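Local coordinates for protein serine protease inhibitor 2 (PDB 3PZF) that inhibits clip-domain serine proteases by forming a covalent complex with its target, and so holds back melanization in the mosquito hemolymph, at residues Tyr90-Glu95 with Glu381-Met386. Sequence-based numbering, arbitrary orientation.
Sequences YKQLLE and ETLGTM
Leu93 of the helix meets Leu383 and Thr385 of the turn, and these three side chains carry most of the contact. The apolar part is a methyl-to-methyl touch. Leu93 CD1 lies 3.9 Å from Leu383 CD1. The two leucines meet at a slant. Leu383 points at the helix, with its CG anti to its carbonyl carbon (chi1 -67°). Leu383 CD1 lies against Leu93 and also brushes the Gln92 chain, while Leu383 CD2 turns to the Gln92 amide. Leu383 CD2 sits 3.8 Å from Gln92 OE1, the amide oxygen. That last touch is plain van der Waals contact. Gln92 makes it with a fully stretched chain (chi1 168°), which carries its amide toward the turn from an exposed position.

Thr385 covers the other part of Leu93. Thr385 OG1 packs 3.6 Å from Leu93 CG and is also close to CD2 of that leucine.

The polar link runs through one water. The water donates to Leu93 O at 2.8 Å and accepts from Thr385 OG1 at 2.6 Å. It gives the Thr385 hydroxyl, on a buried residue and set against the apolar Leu93 side chain, an acceptor. The helix carbonyl gains a donor from the same water.

The turn is shaped by a G1 beta bulge, in which Gly384 and Thr385 both face Asp380. Gly384 takes a positive phi (92°).

In the serpin fold, the turn joins antiparallel strands 374-380 and 386-392, and helix 83-98 packs against it. Phe46 of helix 45-58 touches both Leu93 and Thr385, so a second helix also packs at this spot.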
loop_
_atom_site.group_PDB
_atom_site.type_symbol
_atom_site.label_atom_id
_atom_site.label_comp_id
_atom_site.label_asym_id
_atom_site.label_seq_id
_atom_site.Cartn_x
_atom_site.Cartn_y
_atom_site.Cartn_z
ATOM N N TYR A 90 13.615 -6.574 -5.743
ATOM C CA TYR A 90 12.626 -5.508 -5.830
ATOM C C TYR A 90 12.257 -5.230 -7.277
ATOM O O TYR A 90 11.108 -4.925 -7.579
ATOM C CB TYR A 90 13.068 -4.244 -5.081
ATOM C CG TYR A 90 12.926 -4.433 -3.605
ATOM C CD1 TYR A 90 11.655 -4.545 -3.038
ATOM C CD2 TYR A 90 14.027 -4.570 -2.778
ATOM C CE1 TYR A 90 11.495 -4.744 -1.700
ATOM C CE2 TYR A 90 13.874 -4.757 -1.416
ATOM C CZ TYR A 90 12.590 -4.854 -0.889
ATOM O OH TYR A 90 12.365 -5.040 0.450
ATOM N N LYS A 91 13.212 -5.395 -8.181
ATOM C CA LYS A 91 12.924 -5.151 -9.581
ATOM C C LYS A 91 11.903 -6.183 -10.094
ATOM O O LYS A 91 10.985 -5.853 -10.845
ATOM C CB LYS A 91 14.223 -5.211 -10.385
ATOM C CG LYS A 91 14.069 -4.880 -11.846
ATOM C CD LYS A 91 15.447 -4.922 -12.555
ATOM C CE LYS A 91 15.303 -5.369 -13.987
ATOM N NZ LYS A 91 14.746 -4.291 -14.838
ATOM N N GLN A 92 12.082 -7.440 -9.700
ATOM C CA GLN A 92 11.201 -8.510 -10.154
ATOM C C GLN A 92 9.789 -8.262 -9.638
ATOM O O GLN A 92 8.818 -8.376 -10.390
ATOM C CB GLN A 92 11.678 -9.869 -9.644
ATOM C CG GLN A 92 10.635 -10.963 -9.845
ATOM C CD GLN A 92 11.098 -12.356 -9.430
ATOM O OE1 GLN A 92 10.389 -13.342 -9.648
ATOM N NE2 GLN A 92 12.286 -12.446 -8.842
ATOM N N LEU A 93 9.680 -7.945 -8.348
ATOM C CA LEU A 93 8.363 -7.689 -7.736
ATOM C C LEU A 93 7.674 -6.446 -8.331
ATOM O O LEU A 93 6.466 -6.455 -8.527
ATOM C CB LEU A 93 8.485 -7.522 -6.215
ATOM C CG LEU A 93 8.402 -8.803 -5.360
ATOM C CD1 LEU A 93 9.434 -9.850 -5.784
ATOM C CD2 LEU A 93 8.620 -8.446 -3.906
ATOM N N LEU A 94 8.432 -5.385 -8.608
ATOM C CA LEU A 94 7.857 -4.179 -9.220
ATOM C C LEU A 94 7.320 -4.516 -10.595
ATOM O O LEU A 94 6.240 -4.082 -10.978
ATOM C CB LEU A 94 8.900 -3.069 -9.380
ATOM C CG LEU A 94 9.062 -2.178 -8.170
ATOM C CD1 LEU A 94 10.337 -1.358 -8.305
ATOM C CD2 LEU A 94 7.804 -1.270 -8.015
ATOM N N GLU A 95 8.092 -5.286 -11.353
ATOM C CA GLU A 95 7.708 -5.595 -12.723
ATOM C C GLU A 95 6.547 -6.600 -12.782
ATOM O O GLU A 95 5.726 -6.553 -13.697
ATOM C CB GLU A 95 8.945 -6.053 -13.522
ATOM C CG GLU A 95 9.925 -4.883 -13.731
ATOM C CD GLU A 95 11.191 -5.243 -14.492
ATOM O OE1 GLU A 95 11.456 -6.445 -14.699
ATOM O OE2 GLU A 95 11.926 -4.295 -14.863
ATOM N N GLU A 381 -0.485 -12.465 -6.248
ATOM C CA GLU A 381 -0.598 -13.834 -5.766
ATOM C C GLU A 381 0.486 -14.732 -6.340
ATOM O O GLU A 381 0.554 -15.896 -5.984
ATOM C CB GLU A 381 -1.958 -14.405 -6.109
ATOM C CG GLU A 381 -3.084 -13.582 -5.486
ATOM C CD GLU A 381 -4.375 -14.328 -5.524
ATOM O OE1 GLU A 381 -4.821 -14.759 -4.443
ATOM O OE2 GLU A 381 -4.904 -14.517 -6.639
ATOM N N THR A 382 1.306 -14.200 -7.240
ATOM C CA THR A 382 2.418 -15.005 -7.781
ATOM C C THR A 382 3.657 -14.886 -6.905
ATOM O O THR A 382 4.495 -15.803 -6.878
ATOM C CB THR A 382 2.808 -14.651 -9.234
ATOM O OG1 THR A 382 3.430 -13.364 -9.282
ATOM C CG2 THR A 382 1.608 -14.703 -10.173
ATOM N N LEU A 383 3.755 -13.792 -6.154
ATOM C CA LEU A 383 4.950 -13.515 -5.373
ATOM C C LEU A 383 4.716 -13.159 -3.918
ATOM O O LEU A 383 5.688 -13.061 -3.147
ATOM C CB LEU A 383 5.746 -12.394 -6.041
ATOM C CG LEU A 383 6.340 -12.790 -7.402
ATOM C CD1 LEU A 383 6.851 -11.568 -8.147
ATOM C CD2 LEU A 383 7.443 -13.808 -7.227
ATOM N N GLY A 384 3.454 -12.914 -3.547
ATOM C CA GLY A 384 3.107 -12.605 -2.174
ATOM C C GLY A 384 3.095 -11.120 -1.812
ATOM O O GLY A 384 2.844 -10.763 -0.669
ATOM N N THR A 385 3.351 -10.262 -2.792
ATOM C CA THR A 385 3.568 -8.843 -2.546
ATOM C C THR A 385 2.313 -8.167 -2.001
ATOM O O THR A 385 1.238 -8.312 -2.587
ATOM C CB THR A 385 3.951 -8.156 -3.867
ATOM O OG1 THR A 385 4.875 -8.994 -4.589
ATOM C CG2 THR A 385 4.599 -6.755 -3.606
ATOM N N MET A 386 2.457 -7.419 -0.900
ATOM C CA MET A 386 1.328 -6.700 -0.305
ATOM C C MET A 386 1.268 -5.283 -0.893
ATOM O O MET A 386 1.878 -4.351 -0.365
ATOM C CB MET A 386 1.459 -6.657 1.223
ATOM C CG MET A 386 0.110 -6.487 1.984
ATOM S SD MET A 386 0.354 -6.258 3.758
ATOM C CE MET A 386 -1.326 -6.569 4.331
HETATM O O HOH W 1 4.670 -7.914 -6.969
#